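Local coordinates for glycosyl hydrolase, family 8 (Clostridium perfringens, PDB 3REN), which is an alpha-amylase with an (alpha/alpha)6-barrel fold, placed in glycosyl hydrolase family 8, and probably cleaves alpha-glucosidic bonds in starch-like polysaccharides, at residues V209-K214 / I252-E257; N95-W100 / I140-S145; N288-A293 / L342-K347. All coordinates share one frame; numbering follows the deposited sequence.

Contact 1: residues V209-K214 / I252-E257; sequences VPLYRK and IKWIKE
The indole of W254 lays one side against three successive bumps of a loop, P210 at the five-membered part, L211 over the six-membered ring and V209 toward its rim, where a connection of the (alpha/alpha)6 barrel passes helix 249-262. The loop bends in an inverse gamma turn centred on P210, closed by a weak bond of 2.8 Å from L211 N to V209 O. The turn is consistent with three consecutive residues meeting different parts of one ring system. W254 turns its CG anti to the backbone N (chi1 -171°), and its CB points at the loop, so the indole is carried out from the helix to meet it.

The pyrrolidine ring of P210 comes in obliquely: P210 CD is 3.4 Å from W254 CD1, the shortest approach of the contact. P210 CD also lies 3.7 Å from W254 CB, so the proline packs where the ring joins its stem. L211 occupies the six-membered end. Its CD1 rests over the face, 4.1 Å from the ring centroid and 26° off the normal, a CH-pi arrangement in which the two side chains run at about a right angle. V209 lies alongside the indole on the same face as L211, near the rim, with its CG1 4.1 Å above the ring plane.

With no polar pairing between the segments, the match is one of shape, and 214 Å² of surface is buried. Y269 adds an edge-to-face ring contact to W254, while L211 also packs on F231 of helix 231-243, tying the loop to a second helix. Beyond the indole, I255 makes a looser contact, its CG1 standing 4.5 Å from L211 CD2.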
loop_
_atom_site.group_PDB
_atom_site.type_symbol
_atom_site.label_atom_id
_atom_site.label_comp_id
_atom_site.label_asym_id
_atom_site.label_seq_id
_atom_site.Cartn_x
_atom_site.Cartn_y
_atom_site.Cartn_z
ATOM N N VAL A 209 -18.174 -15.166 3.710
ATOM C CA VAL A 209 -17.194 -14.085 3.908
ATOM C C VAL A 209 -16.184 -14.203 2.767
ATOM O O VAL A 209 -15.161 -14.887 2.891
ATOM C CB VAL A 209 -16.485 -14.215 5.275
ATOM C CG1 VAL A 209 -15.481 -13.040 5.504
ATOM C CG2 VAL A 209 -17.498 -14.311 6.398
ATOM N N PRO A 210 -16.493 -13.594 1.618
ATOM C CA PRO A 210 -15.658 -13.915 0.463
ATOM C C PRO A 210 -14.418 -13.031 0.403
ATOM O O PRO A 210 -14.128 -12.415 -0.626
ATOM C CB PRO A 210 -16.589 -13.655 -0.720
ATOM C CG PRO A 210 -17.552 -12.643 -0.241
ATOM C CD PRO A 210 -17.646 -12.745 1.268
ATOM N N LEU A 211 -13.721 -12.949 1.517
ATOM C CA LEU A 211 -12.471 -12.211 1.604
ATOM C C LEU A 211 -11.314 -13.202 1.393
ATOM O O LEU A 211 -11.532 -14.306 0.882
ATOM C CB LEU A 211 -12.400 -11.482 2.950
ATOM C CG LEU A 211 -13.541 -10.478 3.151
ATOM C CD1 LEU A 211 -13.438 -9.859 4.547
ATOM C CD2 LEU A 211 -13.637 -9.385 2.068
ATOM N N TYR A 212 -10.097 -12.840 1.796
ATOM C CA TYR A 212 -8.952 -13.637 1.447
ATOM C C TYR A 212 -8.130 -14.067 2.625
ATOM O O TYR A 212 -8.029 -13.343 3.624
ATOM C CB TYR A 212 -8.054 -12.894 0.456
ATOM C CG TYR A 212 -8.685 -12.816 -0.880
ATOM C CD1 TYR A 212 -8.682 -13.914 -1.722
ATOM C CD2 TYR A 212 -9.377 -11.663 -1.277
ATOM C CE1 TYR A 212 -9.297 -13.864 -2.966
ATOM C CE2 TYR A 212 -9.954 -11.590 -2.540
ATOM C CZ TYR A 212 -9.894 -12.702 -3.381
ATOM O OH TYR A 212 -10.476 -12.679 -4.634
ATOM N N ARG A 213 -7.510 -15.237 2.467
ATOM C CA ARG A 213 -6.481 -15.696 3.400
ATOM C C ARG A 213 -5.350 -14.694 3.446
ATOM O O ARG A 213 -5.078 -14.000 2.456
ATOM C CB ARG A 213 -5.895 -17.063 2.976
ATOM C CG ARG A 213 -6.816 -18.264 3.220
ATOM C CD ARG A 213 -6.850 -18.644 4.688
ATOM N NE ARG A 213 -8.076 -19.365 5.034
ATOM C CZ ARG A 213 -8.546 -19.487 6.282
ATOM N NH1 ARG A 213 -7.899 -18.949 7.313
ATOM N NH2 ARG A 213 -9.682 -20.130 6.486
ATOM N N LYS A 214 -4.701 -14.634 4.573
ATOM C CA LYS A 214 -3.509 -13.859 4.771
ATOM C C LYS A 214 -2.193 -14.354 4.128
ATOM O O LYS A 214 -1.552 -13.599 3.469
ATOM C CB LYS A 214 -3.281 -13.583 6.255
ATOM C CG LYS A 214 -2.321 -12.501 6.480
ATOM C CD LYS A 214 -1.614 -12.478 7.773
ATOM C CE LYS A 214 -2.533 -12.677 8.900
ATOM N N ILE A 252 -16.694 -7.231 -3.048
ATOM C CA ILE A 252 -17.098 -5.841 -3.008
ATOM C C ILE A 252 -18.537 -5.718 -2.494
ATOM O O ILE A 252 -18.841 -4.824 -1.718
ATOM C CB ILE A 252 -16.922 -5.166 -4.386
ATOM C CG1 ILE A 252 -15.431 -5.056 -4.717
ATOM C CG2 ILE A 252 -17.553 -3.782 -4.399
ATOM C CD1 ILE A 252 -15.153 -4.517 -6.124
ATOM N N LYS A 253 -19.420 -6.600 -2.945
ATOM C CA LYS A 253 -20.787 -6.645 -2.402
ATOM C C LYS A 253 -20.728 -6.835 -0.863
ATOM O O LYS A 253 -21.413 -6.150 -0.100
ATOM C CB LYS A 253 -21.553 -7.783 -3.091
ATOM C CG LYS A 253 -23.069 -7.777 -2.892
ATOM C CD LYS A 253 -23.655 -9.130 -3.351
ATOM C CE LYS A 253 -25.020 -9.441 -2.676
ATOM N NZ LYS A 253 -26.172 -8.805 -3.395
ATOM N N TRP A 254 -19.882 -7.755 -0.413
ATOM C CA TRP A 254 -19.751 -8.035 1.027
ATOM C C TRP A 254 -19.332 -6.791 1.785
ATOM O O TRP A 254 -19.943 -6.413 2.787
ATOM C CB TRP A 254 -18.757 -9.173 1.277
ATOM C CG TRP A 254 -18.757 -9.629 2.721
ATOM C CD1 TRP A 254 -19.505 -10.637 3.252
ATOM C CD2 TRP A 254 -17.972 -9.093 3.807
ATOM N NE1 TRP A 254 -19.245 -10.762 4.581
ATOM C CE2 TRP A 254 -18.313 -9.835 4.962
ATOM C CE3 TRP A 254 -17.020 -8.058 3.915
ATOM C CZ2 TRP A 254 -17.750 -9.586 6.222
ATOM C CZ3 TRP A 254 -16.461 -7.784 5.209
ATOM C CH2 TRP A 254 -16.832 -8.563 6.330
ATOM N N ILE A 255 -18.288 -6.136 1.297
ATOM C CA ILE A 255 -17.843 -4.873 1.890
ATOM C C ILE A 255 -18.918 -3.812 1.919
ATOM O O ILE A 255 -19.117 -3.181 2.979
ATOM C CB ILE A 255 -16.546 -4.328 1.205
ATOM C CG1 ILE A 255 -15.397 -5.308 1.435
ATOM C CG2 ILE A 255 -16.169 -2.982 1.770
ATOM C CD1 ILE A 255 -14.210 -5.034 0.499
ATOM N N LYS A 256 -19.589 -3.602 0.779
ATOM C CA LYS A 256 -20.645 -2.603 0.687
ATOM C C LYS A 256 -21.791 -2.890 1.686
ATOM O O LYS A 256 -22.248 -1.980 2.363
ATOM C CB LYS A 256 -21.186 -2.562 -0.745
ATOM C CG LYS A 256 -22.083 -1.410 -1.094
ATOM C CD LYS A 256 -22.653 -1.660 -2.494
ATOM C CE LYS A 256 -22.629 -0.422 -3.359
ATOM N NZ LYS A 256 -23.064 0.810 -2.681
ATOM N N GLU A 257 -22.228 -4.150 1.779
ATOM C CA GLU A 257 -23.270 -4.556 2.737
ATOM C C GLU A 257 -22.817 -4.372 4.204
ATOM O O GLU A 257 -23.567 -3.831 5.066
ATOM C CB GLU A 257 -23.683 -6.012 2.470
#

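Contact 2: residues N95-W100 / I140-S145; sequences NGLISW and INIANS. With SO4 (sulfate ion), chain E.
S145 sets its OG beside its own backbone N (chi1 -62°), and L97 likewise swings CG away from its carbonyl carbon; these two rotations bring the serine and the leucine together between the loop 95-100 and helix 133-150. The hydroxyl of S145 lies 3.1 Å from N95 O across the contact, and at an equal distance from N141 O, one turn back in its own helix. The two carbonyls compete for a single proton, and the geometry is compatible with either bond. S145 OG is also 3.4 Å from G96 CA. The glycine turns toward the helix the side on which a beta carbon would collide with this hydroxyl, so the absence of a side chain lets the loop come this near.

Van der Waals contact adjoins this polar spot. The L97 CD2 methyl sits 3.6 Å from S145 CB and 3.8 Å from I142 O, touching both the serine stem and the helix backbone. I142 also faces G96 and I98, but it was modelled in two conformers, and the details of its CD1 contacts are therefore doubtful.

Within the loop, N95 OD1 accepts from L97 N at 3.1 Å with an N-H...O angle of 160°, the donor standing 39° out of the amide carbonyl plane. E116 of helix 113-130 binds I98 N, linking the loop to a further barrel helix. Farther along, W100 NE1 gives its hydrogen to sulfate O3 at 3.1 Å, in a bent bond at the indole edge; S108 OG and R101 NH2 also hydrogen-bond this ion, which is probably from the crystallisation liquor.

The chemistry implies a junction in which one hydroxyl has two carbonyl acceptors within reach, its proton unassigned, and van der Waals packing supplies the remaining hold, while the N95 side chain closes an Asx turn within the loop.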
loop_
_atom_site.group_PDB
_atom_site.type_symbol
_atom_site.label_atom_id
_atom_site.label_comp_id
_atom_site.label_asym_id
_atom_site.label_seq_id
_atom_site.Cartn_x
_atom_site.Cartn_y
_atom_site.Cartn_z
ATOM N N ASN A 95 22.217 -6.714 -4.067
ATOM C CA ASN A 95 21.451 -7.683 -4.877
ATOM C C ASN A 95 20.485 -7.089 -5.932
ATOM O O ASN A 95 19.769 -7.841 -6.610
ATOM C CB ASN A 95 20.736 -8.713 -3.980
ATOM C CG ASN A 95 19.697 -8.086 -3.089
ATOM O OD1 ASN A 95 19.387 -6.878 -3.204
ATOM N ND2 ASN A 95 19.143 -8.884 -2.190
ATOM N N GLY A 96 20.450 -5.748 -6.048
ATOM C CA GLY A 96 19.541 -5.032 -6.970
ATOM C C GLY A 96 18.155 -4.652 -6.401
ATOM O O GLY A 96 17.354 -3.988 -7.063
ATOM N N LEU A 97 17.857 -5.091 -5.188
ATOM C CA LEU A 97 16.578 -4.810 -4.565
ATOM C C LEU A 97 16.710 -3.549 -3.740
ATOM O O LEU A 97 17.801 -3.202 -3.286
ATOM C CB LEU A 97 16.124 -5.986 -3.685
ATOM C CG LEU A 97 15.791 -7.299 -4.431
ATOM C CD1 LEU A 97 15.282 -8.352 -3.434
ATOM C CD2 LEU A 97 14.781 -7.125 -5.635
ATOM N N ILE A 98 15.598 -2.851 -3.575
ATOM C CA ILE A 98 15.530 -1.720 -2.677
ATOM C C ILE A 98 15.385 -2.201 -1.244
ATOM O O ILE A 98 14.590 -3.088 -0.953
ATOM C CB ILE A 98 14.361 -0.800 -3.032
ATOM C CG1 ILE A 98 14.353 -0.464 -4.541
ATOM C CG2 ILE A 98 14.375 0.447 -2.145
ATOM C CD1 ILE A 98 15.788 0.018 -5.130
ATOM N N SER A 99 16.145 -1.576 -0.362
ATOM C CA SER A 99 16.179 -1.914 1.041
ATOM C C SER A 99 14.799 -1.612 1.614
ATOM O O SER A 99 14.154 -0.659 1.165
ATOM C CB SER A 99 17.182 -1.014 1.732
ATOM O OG SER A 99 17.224 -1.260 3.126
ATOM N N TRP A 100 14.351 -2.372 2.617
ATOM C CA TRP A 100 13.072 -2.058 3.260
ATOM C C TRP A 100 13.111 -0.774 4.076
ATOM O O TRP A 100 12.084 -0.091 4.199
ATOM C CB TRP A 100 12.476 -3.243 4.084
ATOM C CG TRP A 100 12.910 -3.309 5.474
ATOM C CD1 TRP A 100 14.137 -3.695 5.914
ATOM C CD2 TRP A 100 12.129 -3.031 6.663
ATOM N NE1 TRP A 100 14.202 -3.653 7.315
ATOM C CE2 TRP A 100 12.991 -3.233 7.795
ATOM C CE3 TRP A 100 10.804 -2.627 6.886
ATOM C CZ2 TRP A 100 12.567 -3.045 9.127
ATOM C CZ3 TRP A 100 10.375 -2.418 8.231
ATOM C CH2 TRP A 100 11.257 -2.627 9.326
ATOM N N ILE A 140 13.020 -2.575 -14.601
ATOM C CA ILE A 140 13.491 -3.857 -15.109
ATOM C C ILE A 140 14.630 -4.452 -14.303
ATOM O O ILE A 140 14.632 -5.644 -14.009
ATOM C CB ILE A 140 13.850 -3.722 -16.629
ATOM C CG1 ILE A 140 12.559 -3.615 -17.434
ATOM C CG2 ILE A 140 14.760 -4.898 -17.133
ATOM C CD1 ILE A 140 12.701 -2.923 -18.817
ATOM N N ASN A 141 15.624 -3.638 -13.967
ATOM C CA ASN A 141 16.706 -4.070 -13.093
ATOM C C ASN A 141 16.105 -4.671 -11.806
ATOM O O ASN A 141 16.512 -5.760 -11.380
ATOM C CB ASN A 141 17.576 -2.898 -12.623
ATOM C CG ASN A 141 18.476 -2.296 -13.692
ATOM O OD1 ASN A 141 18.821 -2.924 -14.686
ATOM N ND2 ASN A 141 18.934 -1.042 -13.421
ATOM N N ILE A 142 15.189 -3.949 -11.163
ATOM C CA ILE A 142 14.550 -4.412 -9.904
ATOM C C ILE A 142 13.783 -5.706 -10.110
ATOM O O ILE A 142 13.891 -6.647 -9.297
ATOM C CB ILE A 142 13.524 -3.389 -9.309
ATOM C CG1 ILE A 142 14.068 -1.966 -9.336
ATOM C CG2 ILE A 142 13.125 -3.786 -7.869
ATOM C CD1 ILE A 142 15.359 -1.829 -8.650
ATOM N N ALA A 143 12.997 -5.737 -11.182
ATOM C CA ALA A 143 12.161 -6.890 -11.501
ATOM C C ALA A 143 13.025 -8.122 -11.716
ATOM O O ALA A 143 12.691 -9.189 -11.198
ATOM C CB ALA A 143 11.339 -6.626 -12.727
ATOM N N ASN A 144 14.133 -7.970 -12.468
ATOM C CA ASN A 144 15.054 -9.091 -12.729
ATOM C C ASN A 144 15.680 -9.612 -11.433
ATOM O O ASN A 144 15.867 -10.834 -11.259
ATOM C CB ASN A 144 16.141 -8.714 -13.769
ATOM C CG ASN A 144 15.596 -8.657 -15.217
ATOM O OD1 ASN A 144 14.616 -9.290 -15.548
ATOM N ND2 ASN A 144 16.272 -7.910 -16.081
ATOM N N SER A 145 15.998 -8.694 -10.527
ATOM C CA SER A 145 16.479 -9.056 -9.190
ATOM C C SER A 145 15.439 -9.787 -8.345
ATOM O O SER A 145 15.785 -10.665 -7.553
ATOM C CB SER A 145 16.947 -7.811 -8.444
ATOM O OG SER A 145 18.023 -7.229 -9.134
HETATM S S SO4 E . 17.082 -4.207 9.972
HETATM O O1 SO4 E . 17.257 -4.359 11.409
HETATM O O2 SO4 E . 16.722 -5.464 9.325
HETATM O O3 SO4 E . 16.016 -3.245 9.736
HETATM O O4 SO4 E . 18.355 -3.735 9.443
#

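Contact 3: residues N288-A293 / L342-K347; sequences NVALIA and LLAFQK
No aromatic ring takes part here; the flat group that L291 meets is the peptide carbonyl of L343, whose O lies 3.9 Å from L291 CD2. The contact joins helix 283-296 to helix 335-346 of the (alpha/alpha)6 barrel. The two short segments run in nearly the same direction, their axes 33° apart and 8.9 Å from one another at closest approach, which is consistent with neighbouring helices of one layer of the barrel.

At the closest CA pair, L291 and A344, the backbones are 6.0 Å apart, and the adjacent A290 CB meets A344 CB at 4.0 Å. Beside this alanine pair L291 packs over L343, A344 and K347. Its CG stands beside the backbone N (chi1 -71°), which leads the two methyls out over the neighbouring helix, CD1 reaching 4.4 Å from L343 CB. Helix 299-312 closes one side of the seam, since A290 packs on A305 and A344 on L309, and L291 is further covered by L239 of helix 231-243.

Next to this, the K347 side chain crosses L291 at about a right angle; with chi1 at -60° its CG lies beside the backbone N, and K347 CG meets L291 CD2 at 3.9 Å.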
loop_
_atom_site.group_PDB
_atom_site.type_symbol
_atom_site.label_atom_id
_atom_site.label_comp_id
_atom_site.label_asym_id
_atom_site.label_seq_id
_atom_site.Cartn_x
_atom_site.Cartn_y
_atom_site.Cartn_z
ATOM N N ASN A 288 -8.360 2.237 1.119
ATOM C CA ASN A 288 -8.451 1.194 0.129
ATOM C C ASN A 288 -9.869 1.014 -0.394
ATOM O O ASN A 288 -10.072 0.764 -1.587
ATOM C CB ASN A 288 -7.925 -0.133 0.722
ATOM C CG ASN A 288 -6.406 -0.214 0.676
ATOM O OD1 ASN A 288 -5.771 0.546 -0.038
ATOM N ND2 ASN A 288 -5.818 -1.127 1.446
ATOM N N VAL A 289 -10.850 1.121 0.512
ATOM C CA VAL A 289 -12.255 0.995 0.139
ATOM C C VAL A 289 -12.620 2.116 -0.844
ATOM O O VAL A 289 -13.283 1.880 -1.859
ATOM C CB VAL A 289 -13.160 1.046 1.394
ATOM C CG1 VAL A 289 -14.624 1.046 0.987
ATOM C CG2 VAL A 289 -12.889 -0.151 2.317
ATOM N N ALA A 290 -12.156 3.338 -0.557
ATOM C CA ALA A 290 -12.323 4.479 -1.470
ATOM C C ALA A 290 -11.648 4.241 -2.812
ATOM O O ALA A 290 -12.207 4.585 -3.849
ATOM C CB ALA A 290 -11.782 5.778 -0.820
ATOM N N LEU A 291 -10.443 3.666 -2.809
ATOM C CA LEU A 291 -9.756 3.389 -4.108
ATOM C C LEU A 291 -10.473 2.310 -4.942
ATOM O O LEU A 291 -10.527 2.374 -6.186
ATOM C CB LEU A 291 -8.293 3.006 -3.886
ATOM C CG LEU A 291 -7.502 4.232 -3.436
ATOM C CD1 LEU A 291 -6.235 3.786 -2.761
ATOM C CD2 LEU A 291 -7.238 5.191 -4.638
ATOM N N ILE A 292 -11.014 1.317 -4.236
ATOM C CA ILE A 292 -11.854 0.302 -4.853
ATOM C C ILE A 292 -13.092 0.947 -5.488
ATOM O O ILE A 292 -13.394 0.692 -6.662
ATOM C CB ILE A 292 -12.250 -0.778 -3.822
ATOM C CG1 ILE A 292 -11.026 -1.656 -3.478
ATOM C CG2 ILE A 292 -13.372 -1.640 -4.341
ATOM C CD1 ILE A 292 -11.202 -2.366 -2.128
ATOM N N ALA A 293 -13.786 1.783 -4.722
ATOM C CA ALA A 293 -15.048 2.381 -5.160
ATOM C C ALA A 293 -14.772 3.319 -6.318
ATOM O O ALA A 293 -15.543 3.368 -7.269
ATOM C CB ALA A 293 -15.689 3.146 -4.048
ATOM N N LEU A 342 -3.661 9.997 1.584
ATOM C CA LEU A 342 -3.323 10.955 0.530
ATOM C C LEU A 342 -3.708 10.412 -0.840
ATOM O O LEU A 342 -4.331 11.111 -1.638
ATOM C CB LEU A 342 -1.837 11.378 0.641
ATOM C CG LEU A 342 -1.336 12.413 -0.348
ATOM C CD1 LEU A 342 -1.923 13.783 -0.037
ATOM C CD2 LEU A 342 0.201 12.447 -0.341
ATOM N N LEU A 343 -3.395 9.145 -1.111
ATOM C CA LEU A 343 -3.894 8.486 -2.321
ATOM C C LEU A 343 -5.426 8.510 -2.490
ATOM O O LEU A 343 -5.915 8.723 -3.609
ATOM C CB LEU A 343 -3.360 7.046 -2.443
ATOM C CG LEU A 343 -1.825 6.991 -2.592
ATOM C CD1 LEU A 343 -1.272 5.598 -2.457
ATOM C CD2 LEU A 343 -1.328 7.574 -3.964
ATOM N N ALA A 344 -6.183 8.254 -1.408
ATOM C CA ALA A 344 -7.676 8.344 -1.480
ATOM C C ALA A 344 -8.154 9.793 -1.687
ATOM O O ALA A 344 -9.017 10.037 -2.532
ATOM C CB ALA A 344 -8.315 7.756 -0.225
ATOM N N PHE A 345 -7.596 10.753 -0.940
ATOM C CA PHE A 345 -8.054 12.151 -1.090
ATOM C C PHE A 345 -7.704 12.640 -2.504
ATOM O O PHE A 345 -8.417 13.485 -3.061
ATOM C CB PHE A 345 -7.436 13.098 -0.052
ATOM C CG PHE A 345 -8.105 13.064 1.309
ATOM C CD1 PHE A 345 -9.494 12.917 1.425
ATOM C CD2 PHE A 345 -7.349 13.205 2.457
ATOM C CE1 PHE A 345 -10.126 12.914 2.663
ATOM C CE2 PHE A 345 -7.966 13.183 3.734
ATOM C CZ PHE A 345 -9.353 13.045 3.832
ATOM N N GLN A 346 -6.607 12.139 -3.086
ATOM C CA GLN A 346 -6.252 12.516 -4.488
ATOM C C GLN A 346 -7.372 12.223 -5.512
ATOM O O GLN A 346 -7.491 12.931 -6.526
ATOM C CB GLN A 346 -4.952 11.837 -4.910
ATOM C CG GLN A 346 -4.446 12.168 -6.319
ATOM C CD GLN A 346 -3.056 11.590 -6.544
ATOM O OE1 GLN A 346 -2.839 10.390 -6.360
ATOM N NE2 GLN A 346 -2.093 12.457 -6.881
ATOM N N LYS A 347 -8.155 11.171 -5.275
ATOM C CA LYS A 347 -9.330 10.855 -6.111
ATOM C C LYS A 347 -10.590 11.675 -5.809
ATOM O O LYS A 347 -11.567 11.591 -6.556
ATOM C CB LYS A 347 -9.711 9.388 -5.953
ATOM C CG LYS A 347 -8.617 8.405 -6.360
ATOM C CD LYS A 347 -8.046 8.728 -7.708
ATOM C CE LYS A 347 -7.434 7.446 -8.281
ATOM N NZ LYS A 347 -6.296 7.784 -9.089
#

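Contacts 1 and 3 are neighbours: their centres are 18 Å apart, and they touch directly where I252 CD1 packs on I292 CG2 at 3.8 Å, so helix 249-262 and helix 283-296 link the loop contact to the helix pair. Contact 2 stands on the far side of the chain's centre from both, with its own centre 33 Å from contact 1 and 28 Å from contact 3; its nearest atoms are about 16 Å from each. In sequence the order is 2, 1, 3, without interleaving. Among the bound ions, the sulfate belongs to contact 2, and a magnesium ion lies about 14 Å from the side chain of K347 in contact 3.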